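Local coordinates for protein (R)-S-adenosyl-L-methionine hydrolase (Thermus thermophilus, PDB 2CW5) that catalyses the hydrolysis of S-adenosyl-L-methionine to adenosine and L-methionine, works as a homotrimer and lacks chlorinase and fluorinase activity, at residues A51-L56 / W100-P105; G197-V200 / R205-P208; P114-K119 / G134-A139; A142-L147 / E152-E157. All blocks are in the same frame, centred on the assembly; numbering follows the deposited sequence.

Contact 1 (A51-L56 / W100-P105); sequences ALFEAL and WLLDPP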
loop_
_atom_site.group_PDB
_atom_site.type_symbol
_atom_site.label_atom_id
_atom_site.label_comp_id
_atom_site.label_asym_id
_atom_site.label_seq_id
_atom_site.Cartn_x
_atom_site.Cartn_y
_atom_site.Cartn_z
ATOM N N ALA C 51 1.525 -4.493 16.716
ATOM C CA ALA C 51 0.620 -3.647 15.941
ATOM C C ALA C 51 -0.833 -3.834 16.392
ATOM O O ALA C 51 -1.588 -2.869 16.488
ATOM C CB ALA C 51 0.751 -3.955 14.449
ATOM N N LEU C 52 -1.225 -5.079 16.654
ATOM C CA LEU C 52 -2.581 -5.363 17.112
ATOM C C LEU C 52 -2.794 -4.754 18.497
ATOM O O LEU C 52 -3.820 -4.138 18.765
ATOM C CB LEU C 52 -2.819 -6.875 17.158
ATOM C CG LEU C 52 -2.835 -7.572 15.789
ATOM C CD1 LEU C 52 -2.894 -9.088 15.979
ATOM C CD2 LEU C 52 -4.034 -7.089 14.980
ATOM N N PHE C 53 -1.807 -4.935 19.370
ATOM C CA PHE C 53 -1.835 -4.405 20.732
ATOM C C PHE C 53 -2.047 -2.890 20.702
ATOM O O PHE C 53 -2.831 -2.332 21.471
ATOM C CB PHE C 53 -0.497 -4.729 21.400
ATOM C CG PHE C 53 -0.353 -4.193 22.790
ATOM C CD1 PHE C 53 -0.955 -4.839 23.868
ATOM C CD2 PHE C 53 0.428 -3.065 23.031
ATOM C CE1 PHE C 53 -0.775 -4.369 25.169
ATOM C CE2 PHE C 53 0.614 -2.585 24.332
ATOM C CZ PHE C 53 0.011 -3.241 25.402
ATOM N N GLU C 54 -1.336 -2.243 19.790
ATOM C CA GLU C 54 -1.376 -0.802 19.617
ATOM C C GLU C 54 -2.748 -0.237 19.227
ATOM O O GLU C 54 -3.172 0.794 19.747
ATOM C CB GLU C 54 -0.323 -0.423 18.569
ATOM C CG GLU C 54 -0.162 1.046 18.280
ATOM C CD GLU C 54 1.234 1.364 17.756
ATOM O OE1 GLU C 54 1.694 0.681 16.816
ATOM O OE2 GLU C 54 1.872 2.294 18.290
ATOM N N ALA C 55 -3.452 -0.928 18.340
ATOM C CA ALA C 55 -4.743 -0.443 17.861
ATOM C C ALA C 55 -6.008 -0.985 18.515
ATOM O O ALA C 55 -7.037 -0.303 18.532
ATOM C CB ALA C 55 -4.826 -0.663 16.353
ATOM N N LEU C 56 -5.940 -2.199 19.050
ATOM C CA LEU C 56 -7.115 -2.835 19.643
ATOM C C LEU C 56 -8.017 -2.001 20.558
ATOM O O LEU C 56 -9.226 -1.968 20.365
ATOM C CB LEU C 56 -6.708 -4.107 20.394
ATOM C CG LEU C 56 -7.877 -4.975 20.877
ATOM C CD1 LEU C 56 -8.601 -5.541 19.665
ATOM C CD2 LEU C 56 -7.375 -6.111 21.783
ATOM N N TRP C 100 -4.600 -10.395 23.402
ATOM C CA TRP C 100 -5.269 -11.203 24.403
ATOM C C TRP C 100 -4.987 -10.793 25.845
ATOM O O TRP C 100 -5.693 -11.220 26.758
ATOM C CB TRP C 100 -4.958 -12.686 24.158
ATOM C CG TRP C 100 -5.648 -13.201 22.913
ATOM C CD1 TRP C 100 -6.735 -12.646 22.291
ATOM C CD2 TRP C 100 -5.339 -14.393 22.182
ATOM N NE1 TRP C 100 -7.119 -13.418 21.227
ATOM C CE2 TRP C 100 -6.282 -14.497 21.135
ATOM C CE3 TRP C 100 -4.355 -15.384 22.308
ATOM C CZ2 TRP C 100 -6.273 -15.553 20.219
ATOM C CZ3 TRP C 100 -4.345 -16.435 21.396
ATOM C CH2 TRP C 100 -5.301 -16.509 20.363
ATOM N N LEU C 101 -3.966 -9.963 26.056
ATOM C CA LEU C 101 -3.678 -9.470 27.400
ATOM C C LEU C 101 -4.717 -8.396 27.703
ATOM O O LEU C 101 -5.063 -8.150 28.855
ATOM C CB LEU C 101 -2.284 -8.845 27.482
ATOM C CG LEU C 101 -1.084 -9.790 27.482
ATOM C CD1 LEU C 101 0.206 -8.976 27.478
ATOM C CD2 LEU C 101 -1.154 -10.700 28.717
ATOM N N LEU C 102 -5.207 -7.752 26.649
ATOM C CA LEU C 102 -6.209 -6.706 26.792
ATOM C C LEU C 102 -7.607 -7.324 26.761
ATOM O O LEU C 102 -8.547 -6.784 27.349
ATOM C CB LEU C 102 -6.085 -5.697 25.647
ATOM C CG LEU C 102 -4.727 -5.017 25.424
ATOM C CD1 LEU C 102 -4.791 -4.169 24.161
ATOM C CD2 LEU C 102 -4.358 -4.166 26.629
ATOM N N ASP C 103 -7.721 -8.465 26.089
ATOM C CA ASP C 103 -9.000 -9.155 25.921
ATOM C C ASP C 103 -8.823 -10.669 25.750
ATOM O O ASP C 103 -8.764 -11.182 24.631
ATOM C CB ASP C 103 -9.719 -8.549 24.704
ATOM C CG ASP C 103 -10.974 -9.307 24.311
ATOM O OD1 ASP C 103 -11.742 -9.713 25.207
ATOM O OD2 ASP C 103 -11.204 -9.479 23.093
ATOM N N PRO C 104 -8.723 -11.403 26.871
ATOM C CA PRO C 104 -8.555 -12.860 26.877
ATOM C C PRO C 104 -9.799 -13.526 26.297
ATOM O O PRO C 104 -10.905 -13.323 26.794
ATOM C CB PRO C 104 -8.382 -13.185 28.363
ATOM C CG PRO C 104 -7.814 -11.926 28.925
ATOM C CD PRO C 104 -8.600 -10.856 28.232
ATOM N N PRO C 105 -9.639 -14.325 25.234
ATOM C CA PRO C 105 -10.805 -14.983 24.641
ATOM C C PRO C 105 -11.501 -15.967 25.575
ATOM O O PRO C 105 -10.870 -16.595 26.427
ATOM C CB PRO C 105 -10.227 -15.659 23.399
ATOM C CG PRO C 105 -8.823 -15.950 23.795
ATOM C CD PRO C 105 -8.407 -14.684 24.510
#
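Leu-102 reaches across to the C-terminal end of helix 45-55 and fits between Phe-53 and Leu-56. Its CB lies 4.1 Å from Leu-56 CD2. CG stands 4.0 Å from Phe-53 CE1. There the chain forks: CD1 reaches in toward the helix backbone, 3.8 Å from Phe-53 O, and meets Leu-56 CD2 at 4.0 Å, while CD2 approaches the ring obliquely, 3.9 Å from Phe-53 CE1. Phe-53 and Leu-102 cross nearly at right angles; Leu-56 and Leu-102 run antiparallel alongside one another. Phe-53 holds CG anti to the backbone N (chi1 177°), which swings its ring out to the leucine. An alanine in place of Leu-102 would lack CG and both methyls and is likely to leave a gap between Phe-53 and Leu-56. The next residue, Asp-103, adds a marginal touch, its carboxylate being bonded to the backbone N of Arg-85 and Trp-86 and to Tyr-88. This apolar packing joins helix 45-55 to the short helix 99-102; Leu-52 and Ala-55 of the longer helix rest on strand 34-37, and Trp-100 and Pro-105 on strand 79-83.

Contact 2 (G197-V200 / R205-P208); sequences GGFV and RRVP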
loop_
_atom_site.group_PDB
_atom_site.type_symbol
_atom_site.label_atom_id
_atom_site.label_comp_id
_atom_site.label_asym_id
_atom_site.label_seq_id
_atom_site.Cartn_x
_atom_site.Cartn_y
_atom_site.Cartn_z
ATOM N N GLY C 197 14.440 10.964 34.315
ATOM C CA GLY C 197 15.832 11.199 34.656
ATOM C C GLY C 197 16.657 9.936 34.828
ATOM O O GLY C 197 17.861 10.006 35.077
ATOM N N GLY C 198 16.014 8.779 34.695
ATOM C CA GLY C 198 16.719 7.518 34.845
ATOM C C GLY C 198 17.468 7.094 33.593
ATOM O O GLY C 198 17.557 7.848 32.622
ATOM N N PHE C 199 18.008 5.879 33.617
ATOM C CA PHE C 199 18.758 5.339 32.488
ATOM C C PHE C 199 18.346 3.899 32.201
ATOM O O PHE C 199 18.029 3.135 33.112
ATOM C CB PHE C 199 20.259 5.370 32.786
ATOM C CG PHE C 199 20.858 6.747 32.770
ATOM C CD1 PHE C 199 21.098 7.401 31.566
ATOM C CD2 PHE C 199 21.183 7.392 33.959
ATOM C CE1 PHE C 199 21.656 8.678 31.548
ATOM C CE2 PHE C 199 21.739 8.666 33.950
ATOM C CZ PHE C 199 21.976 9.311 32.742
ATOM N N VAL C 200 18.347 3.536 30.927
ATOM C CA VAL C 200 17.994 2.184 30.533
ATOM C C VAL C 200 19.200 1.595 29.805
ATOM O O VAL C 200 19.808 2.252 28.960
ATOM C CB VAL C 200 16.740 2.174 29.619
ATOM C CG1 VAL C 200 17.022 2.905 28.316
ATOM C CG2 VAL C 200 16.306 0.754 29.355
ATOM N N ARG C 205 24.810 -0.376 26.117
ATOM C CA ARG C 205 24.769 1.081 26.201
ATOM C C ARG C 205 23.841 1.591 27.302
ATOM O O ARG C 205 22.882 0.918 27.691
ATOM C CB ARG C 205 24.304 1.676 24.871
ATOM C CG ARG C 205 25.140 1.308 23.659
ATOM C CD ARG C 205 24.516 1.903 22.410
ATOM N NE ARG C 205 25.212 1.527 21.183
ATOM C CZ ARG C 205 26.445 1.908 20.871
ATOM N NH1 ARG C 205 27.132 2.681 21.700
ATOM N NH2 ARG C 205 26.985 1.524 19.723
ATOM N N ARG C 206 24.137 2.792 27.791
ATOM C CA ARG C 206 23.334 3.444 28.818
ATOM C C ARG C 206 22.575 4.566 28.126
ATOM O O ARG C 206 23.167 5.562 27.708
ATOM C CB ARG C 206 24.229 4.023 29.917
ATOM C CG ARG C 206 24.870 2.983 30.823
ATOM C CD ARG C 206 26.058 3.570 31.583
ATOM N NE ARG C 206 25.692 4.700 32.436
ATOM C CZ ARG C 206 25.047 4.591 33.594
ATOM N NH1 ARG C 206 24.690 3.397 34.050
ATOM N NH2 ARG C 206 24.760 5.680 34.299
ATOM N N VAL C 207 21.265 4.401 27.996
ATOM C CA VAL C 207 20.431 5.397 27.336
ATOM C C VAL C 207 19.575 6.160 28.342
ATOM O O VAL C 207 18.892 5.561 29.171
ATOM C CB VAL C 207 19.515 4.723 26.290
ATOM C CG1 VAL C 207 18.627 5.758 25.617
ATOM C CG2 VAL C 207 20.369 3.991 25.254
ATOM N N PRO C 208 19.610 7.501 28.288
ATOM C CA PRO C 208 18.820 8.315 29.213
ATOM C C PRO C 208 17.335 8.319 28.867
ATOM O O PRO C 208 16.956 8.332 27.696
ATOM C CB PRO C 208 19.447 9.697 29.071
ATOM C CG PRO C 208 19.829 9.724 27.626
ATOM C CD PRO C 208 20.458 8.356 27.436
#
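This is antiparallel strand pairing within the beta hairpin of strands 199-202 and 205-208, in the antiparallel sheet of the C-terminal domain. Val-200 and Val-207 form a hydrogen-bonded pair: Val-200 N gives to Val-207 O at 2.7 Å and Val-207 N gives to Val-200 O at 2.8 Å, both nearly straight at 170°. Next to them, Phe-199 and Pro-208 make a non-hydrogen-bonded pair, where an N-H would not face the partner and proline costs nothing, and Phe-199 CA adds a CA-H...O contact to Val-207 O at 3.3 Å. The valine side chains run parallel on one face, Val-200 CG1 3.7 Å from Val-207 CB. On the other face, the Phe-199 ring leans across to Pro-208, its CE1 3.5 Å from Pro-208 CB. Arg-206 bends at chi3 (60°) and brings NH2 over one face of that ring, 4.0 Å from Phe-199 CD2; the guanidinium plane is turned 35° from the ring, a long and at most weak cation-pi attraction. Leu-255 packs against Phe-199 and Arg-206 and bonds to the Phe-199 backbone, while both valines touch Ala-223 of strand 221-225, whose backbone also bonds to Pro-208, consistent with a closed barrel.

Contact 3 (P114-K119 / G134-A139); sequences PRPRPK and GRDVFA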
loop_
_atom_site.group_PDB
_atom_site.type_symbol
_atom_site.label_atom_id
_atom_site.label_comp_id
_atom_site.label_asym_id
_atom_site.label_seq_id
_atom_site.Cartn_x
_atom_site.Cartn_y
_atom_site.Cartn_z
ATOM N N PRO C 114 -16.726 -23.030 4.089
ATOM C CA PRO C 114 -16.710 -23.453 2.687
ATOM C C PRO C 114 -15.785 -22.529 1.897
ATOM O O PRO C 114 -15.832 -21.305 2.057
ATOM C CB PRO C 114 -18.172 -23.325 2.274
ATOM C CG PRO C 114 -18.660 -22.188 3.114
ATOM C CD PRO C 114 -18.044 -22.483 4.461
ATOM N N ARG C 115 -14.936 -23.116 1.060
ATOM C CA ARG C 115 -13.996 -22.339 0.261
ATOM C C ARG C 115 -14.729 -21.466 -0.755
ATOM O O ARG C 115 -15.699 -21.906 -1.378
ATOM C CB ARG C 115 -13.029 -23.273 -0.472
ATOM C CG ARG C 115 -11.884 -22.555 -1.166
ATOM C CD ARG C 115 -10.993 -23.499 -1.971
ATOM N NE ARG C 115 -11.527 -23.782 -3.303
ATOM C CZ ARG C 115 -12.569 -24.571 -3.551
ATOM N NH1 ARG C 115 -13.208 -25.173 -2.557
ATOM N NH2 ARG C 115 -12.973 -24.757 -4.799
ATOM N N PRO C 116 -14.278 -20.212 -0.931
ATOM C CA PRO C 116 -14.920 -19.309 -1.891
ATOM C C PRO C 116 -14.796 -19.864 -3.310
ATOM O O PRO C 116 -13.801 -20.508 -3.647
ATOM C CB PRO C 116 -14.157 -17.999 -1.694
ATOM C CG PRO C 116 -12.798 -18.459 -1.269
ATOM C CD PRO C 116 -13.127 -19.556 -0.285
ATOM N N ARG C 117 -15.808 -19.618 -4.135
ATOM C CA ARG C 117 -15.818 -20.115 -5.507
ATOM C C ARG C 117 -15.340 -19.100 -6.546
ATOM O O ARG C 117 -15.890 -18.006 -6.656
ATOM C CB ARG C 117 -17.231 -20.575 -5.879
ATOM C CG ARG C 117 -17.775 -21.704 -5.020
ATOM C CD ARG C 117 -16.907 -22.942 -5.145
ATOM N NE ARG C 117 -16.679 -23.302 -6.544
ATOM C CZ ARG C 117 -15.938 -24.332 -6.940
ATOM N NH1 ARG C 117 -15.784 -24.583 -8.234
ATOM N NH2 ARG C 117 -15.354 -25.114 -6.043
ATOM N N PRO C 118 -14.302 -19.451 -7.321
ATOM C CA PRO C 118 -13.799 -18.527 -8.343
ATOM C C PRO C 118 -14.877 -18.317 -9.410
ATOM O O PRO C 118 -15.507 -19.276 -9.858
ATOM C CB PRO C 118 -12.559 -19.246 -8.881
ATOM C CG PRO C 118 -12.898 -20.698 -8.681
ATOM C CD PRO C 118 -13.512 -20.694 -7.300
ATOM N N LYS C 119 -15.086 -17.064 -9.807
ATOM C CA LYS C 119 -16.111 -16.720 -10.792
ATOM C C LYS C 119 -15.742 -17.074 -12.227
ATOM O O LYS C 119 -16.612 -17.386 -13.045
ATOM C CB LYS C 119 -16.436 -15.231 -10.682
ATOM C CG LYS C 119 -17.048 -14.865 -9.337
ATOM C CD LYS C 119 -16.785 -13.415 -8.964
ATOM C CE LYS C 119 -17.377 -13.091 -7.601
ATOM N NZ LYS C 119 -16.853 -13.981 -6.526
ATOM N N GLY C 134 -5.534 -17.057 3.598
ATOM C CA GLY C 134 -6.237 -15.807 3.833
ATOM C C GLY C 134 -7.496 -15.720 2.994
ATOM O O GLY C 134 -8.560 -15.288 3.455
ATOM N N ARG C 135 -7.365 -16.159 1.748
ATOM C CA ARG C 135 -8.460 -16.146 0.789
ATOM C C ARG C 135 -9.475 -17.269 0.991
ATOM O O ARG C 135 -10.682 -17.031 1.038
ATOM C CB ARG C 135 -7.892 -16.269 -0.631
ATOM C CG ARG C 135 -8.939 -16.264 -1.738
ATOM C CD ARG C 135 -8.295 -16.579 -3.084
ATOM N NE ARG C 135 -7.967 -18.000 -3.217
ATOM C CZ ARG C 135 -7.089 -18.492 -4.088
ATOM N NH1 ARG C 135 -6.432 -17.682 -4.908
ATOM N NH2 ARG C 135 -6.875 -19.797 -4.143
ATOM N N ASP C 136 -8.975 -18.496 1.104
ATOM C CA ASP C 136 -9.845 -19.656 1.217
ATOM C C ASP C 136 -10.350 -20.087 2.591
ATOM O O ASP C 136 -11.330 -20.822 2.665
ATOM C CB ASP C 136 -9.184 -20.846 0.513
ATOM C CG ASP C 136 -8.817 -20.533 -0.928
ATOM O OD1 ASP C 136 -9.640 -19.910 -1.629
ATOM O OD2 ASP C 136 -7.712 -20.910 -1.365
ATOM N N VAL C 137 -9.703 -19.634 3.663
ATOM C CA VAL C 137 -10.122 -20.004 5.015
ATOM C C VAL C 137 -10.470 -18.819 5.923
ATOM O O VAL C 137 -11.581 -18.735 6.453
ATOM C CB VAL C 137 -9.024 -20.856 5.722
ATOM C CG1 VAL C 137 -9.449 -21.178 7.162
ATOM C CG2 VAL C 137 -8.790 -22.151 4.947
ATOM N N PHE C 138 -9.529 -17.896 6.101
ATOM C CA PHE C 138 -9.768 -16.755 6.983
ATOM C C PHE C 138 -10.822 -15.748 6.507
ATOM O O PHE C 138 -11.671 -15.324 7.295
ATOM C CB PHE C 138 -8.443 -16.045 7.274
ATOM C CG PHE C 138 -7.445 -16.912 7.995
ATOM C CD1 PHE C 138 -7.749 -17.456 9.243
ATOM C CD2 PHE C 138 -6.210 -17.202 7.422
ATOM C CE1 PHE C 138 -6.832 -18.281 9.909
ATOM C CE2 PHE C 138 -5.286 -18.021 8.079
ATOM C CZ PHE C 138 -5.601 -18.562 9.328
ATOM N N ALA C 139 -10.784 -15.373 5.229
ATOM C CA ALA C 139 -11.752 -14.409 4.702
ATOM C C ALA C 139 -13.199 -14.873 4.860
ATOM O O ALA C 139 -14.053 -14.115 5.329
ATOM C CB ALA C 139 -11.456 -14.101 3.229
HETATM O O HOH W 1 -10.669 -20.420 -3.912
#
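Arg-115 and Pro-116 close over Asp-136 from the loop that precedes helix 133-147, mostly through their aliphatic carbons. Arg-115 runs parallel to Asp-136, both side chains heading in one direction, and its CG rests 3.5 Å from Asp-136 OD1. With CG anti to the backbone N (chi1 -171°), the methylene chain of the arginine follows the aspartate before bending at chi3, and CD still lies 3.8 Å from Asp-136 CG. The guanidinium beyond makes no salt bridge with the carboxylate, and its placement is doubtful, since it comes too close to that of Arg-117. Pro-116 instead crosses Asp-136 at about a right angle, and its CG sits 3.4 Å from Arg-135 O, a carbonyl that finds no partner in the model.

The charge of Asp-136 is answered by its neighbour on the helix. Arg-135 grips Asp-136 side-on, NE to OD1 at 3.0 Å and NH2 to OD2 at 3.1 Å; OD2 uses its syn lone pair, whereas OD1 is met from above the carboxylate plane. A water donates to Asp-136 OD1 at 2.6 Å and also to Pro-116 O, bridging loop and helix. The two bonds from Arg-135 fix the carboxylate's rotation, and the arginine's charge would be expected to favour its ionised form.

A pi-type turn at 134-138 marks the helix here, just after His-133, probably important for activity. Helix 16-24 packs against Pro-116, Arg-135 and Ala-139, strands 64-68 and 79-83 lie against Phe-138, and Arg-135 NH1 bonds to Ser-227 O of the third subunit.

Contact 4 (A142-L147 / E152-E157); sequences AAHLAL and EGLGPE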
loop_
_atom_site.group_PDB
_atom_site.type_symbol
_atom_site.label_atom_id
_atom_site.label_comp_id
_atom_site.label_asym_id
_atom_site.label_seq_id
_atom_site.Cartn_x
_atom_site.Cartn_y
_atom_site.Cartn_z
ATOM N N ALA C 142 -14.177 -14.623 8.502
ATOM C CA ALA C 142 -14.374 -13.241 8.921
ATOM C C ALA C 142 -15.717 -12.705 8.429
ATOM O O ALA C 142 -16.422 -12.019 9.164
ATOM C CB ALA C 142 -13.242 -12.378 8.400
ATOM N N ALA C 143 -16.069 -13.012 7.184
ATOM C CA ALA C 143 -17.336 -12.547 6.627
ATOM C C ALA C 143 -18.488 -13.148 7.439
ATOM O O ALA C 143 -19.446 -12.456 7.800
ATOM C CB ALA C 143 -17.447 -12.961 5.164
ATOM N N HIS C 144 -18.371 -14.441 7.728
ATOM C CA HIS C 144 -19.373 -15.164 8.500
ATOM C C HIS C 144 -19.627 -14.446 9.824
ATOM O O HIS C 144 -20.769 -14.144 10.168
ATOM C CB HIS C 144 -18.878 -16.591 8.740
ATOM C CG HIS C 144 -19.838 -17.456 9.493
ATOM N ND1 HIS C 144 -20.008 -17.370 10.858
ATOM C CD2 HIS C 144 -20.650 -18.456 9.076
ATOM C CE1 HIS C 144 -20.877 -18.284 11.251
ATOM N NE2 HIS C 144 -21.282 -18.957 10.189
ATOM N N LEU C 145 -18.552 -14.160 10.553
ATOM C CA LEU C 145 -18.645 -13.468 11.835
ATOM C C LEU C 145 -19.112 -12.021 11.683
ATOM O O LEU C 145 -19.874 -11.526 12.512
ATOM C CB LEU C 145 -17.291 -13.504 12.547
ATOM C CG LEU C 145 -16.868 -14.906 12.988
ATOM C CD1 LEU C 145 -15.411 -14.904 13.440
ATOM C CD2 LEU C 145 -17.799 -15.377 14.109
ATOM N N ALA C 146 -18.656 -11.352 10.628
ATOM C CA ALA C 146 -19.040 -9.964 10.377
ATOM C C ALA C 146 -20.550 -9.857 10.154
ATOM O O ALA C 146 -21.169 -8.851 10.505
ATOM C CB ALA C 146 -18.290 -9.419 9.160
ATOM N N LEU C 147 -21.134 -10.897 9.564
ATOM C CA LEU C 147 -22.572 -10.921 9.303
ATOM C C LEU C 147 -23.341 -11.127 10.599
ATOM O O LEU C 147 -24.518 -10.789 10.691
ATOM C CB LEU C 147 -22.925 -12.043 8.324
ATOM C CG LEU C 147 -22.558 -11.844 6.854
ATOM C CD1 LEU C 147 -22.774 -13.144 6.096
ATOM C CD2 LEU C 147 -23.403 -10.725 6.262
ATOM N N GLU C 152 -19.991 -21.243 16.170
ATOM C CA GLU C 152 -19.999 -22.696 16.033
ATOM C C GLU C 152 -20.246 -23.109 14.585
ATOM O O GLU C 152 -20.024 -24.261 14.213
ATOM C CB GLU C 152 -21.063 -23.328 16.941
ATOM C CG GLU C 152 -22.443 -22.700 16.846
ATOM C CD GLU C 152 -22.688 -21.669 17.930
ATOM O OE1 GLU C 152 -21.893 -20.712 18.035
ATOM O OE2 GLU C 152 -23.679 -21.814 18.681
ATOM N N GLY C 153 -20.707 -22.165 13.771
ATOM C CA GLY C 153 -20.950 -22.461 12.372
ATOM C C GLY C 153 -19.657 -22.481 11.570
ATOM O O GLY C 153 -19.653 -22.848 10.400
ATOM N N LEU C 154 -18.555 -22.095 12.207
ATOM C CA LEU C 154 -17.250 -22.055 11.549
ATOM C C LEU C 154 -16.534 -23.396 11.526
ATOM O O LEU C 154 -15.879 -23.744 10.542
ATOM C CB LEU C 154 -16.351 -21.035 12.243
ATOM C CG LEU C 154 -16.791 -19.575 12.183
ATOM C CD1 LEU C 154 -15.929 -18.744 13.131
ATOM C CD2 LEU C 154 -16.665 -19.074 10.749
ATOM N N GLY C 155 -16.648 -24.136 12.623
ATOM C CA GLY C 155 -15.998 -25.428 12.732
ATOM C C GLY C 155 -16.085 -25.917 14.165
ATOM O O GLY C 155 -16.796 -25.318 14.968
ATOM N N PRO C 156 -15.368 -26.991 14.526
ATOM C CA PRO C 156 -15.410 -27.514 15.894
ATOM C C PRO C 156 -14.818 -26.566 16.939
ATOM O O PRO C 156 -13.805 -25.908 16.698
ATOM C CB PRO C 156 -14.624 -28.816 15.781
ATOM C CG PRO C 156 -13.606 -28.491 14.738
ATOM C CD PRO C 156 -14.436 -27.773 13.696
ATOM N N GLU C 157 -15.458 -26.498 18.101
ATOM C CA GLU C 157 -14.974 -25.641 19.175
ATOM C C GLU C 157 -13.814 -26.305 19.904
ATOM O O GLU C 157 -13.811 -27.520 20.114
ATOM C CB GLU C 157 -16.103 -25.334 20.164
ATOM C CG GLU C 157 -15.649 -24.627 21.438
ATOM C CD GLU C 157 -16.815 -24.126 22.278
ATOM O OE1 GLU C 157 -17.818 -24.861 22.406
ATOM O OE2 GLU C 157 -16.722 -23.003 22.820
#
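Leu-154 sends its two methyls to two neighbouring residues of helix 133-147. CD2 sits over one face of the His-144 ring, 4.0 Å from the centroid and 27° off the normal, a CH-pi contact. CD1 goes to Leu-145, 3.9 Å from its CD1 and about as far from its CG and CD2, which close round the methyl. The leucines cross nearly at right angles, whereas Leu-154 meets the histidine at a slant. Gly-153 completes the first shell: its backbone lies by the far end of the imidazole, oblique to the ring, and a side chain pointing from this position would run tightly against the histidine.

The torsions set this up. His-144 has CG anti to its own N (chi1 -178°), which carries the ring out from the helix to the 152-157 segment. Leu-154, with CG anti to the carbonyl carbon (chi1 -64°), lifts its branched end back to the helix. Beyond these, Leu-149 touches His-144 from the connecting turn, and Leu-145 is backed by Val-64, Thr-87 and Val-89 of the central sheet. The backbone of Leu-154 bonds to that of Glu-112, and Pro-156 to Leu-110, leading the chain into strand 157-158.

A serine at His-144 would take away the flat face under Leu-154 CD2 and would probably leave that methyl and the Gly-153 backbone without their cover. Across the two segments the chemistry is dispersion and CH-pi packing, so what joins the helix end to the returning chain is shape rather than charge or hydrogen bonding.

Overall arrangement
From the N terminus, contact 1 comes first, linking helix 45-55 to the short helix 99-102 and closing a loop of 43 residues that includes strands 64-68, 79-83 and 87-89. Contact 3 follows, folding the loop after strand 107-110 back onto helix 133-147, and contact 4 returns the chain from the end of that helix toward strand 157-158. These two share the helix, with centres about 13 Å apart. Contact 2 is a tight hairpin in the C-terminal domain, its centre about 50 Å from that of contact 3. All four lie in series, none nesting or crossing: three belong to the N-terminal domain, one to the C-terminal.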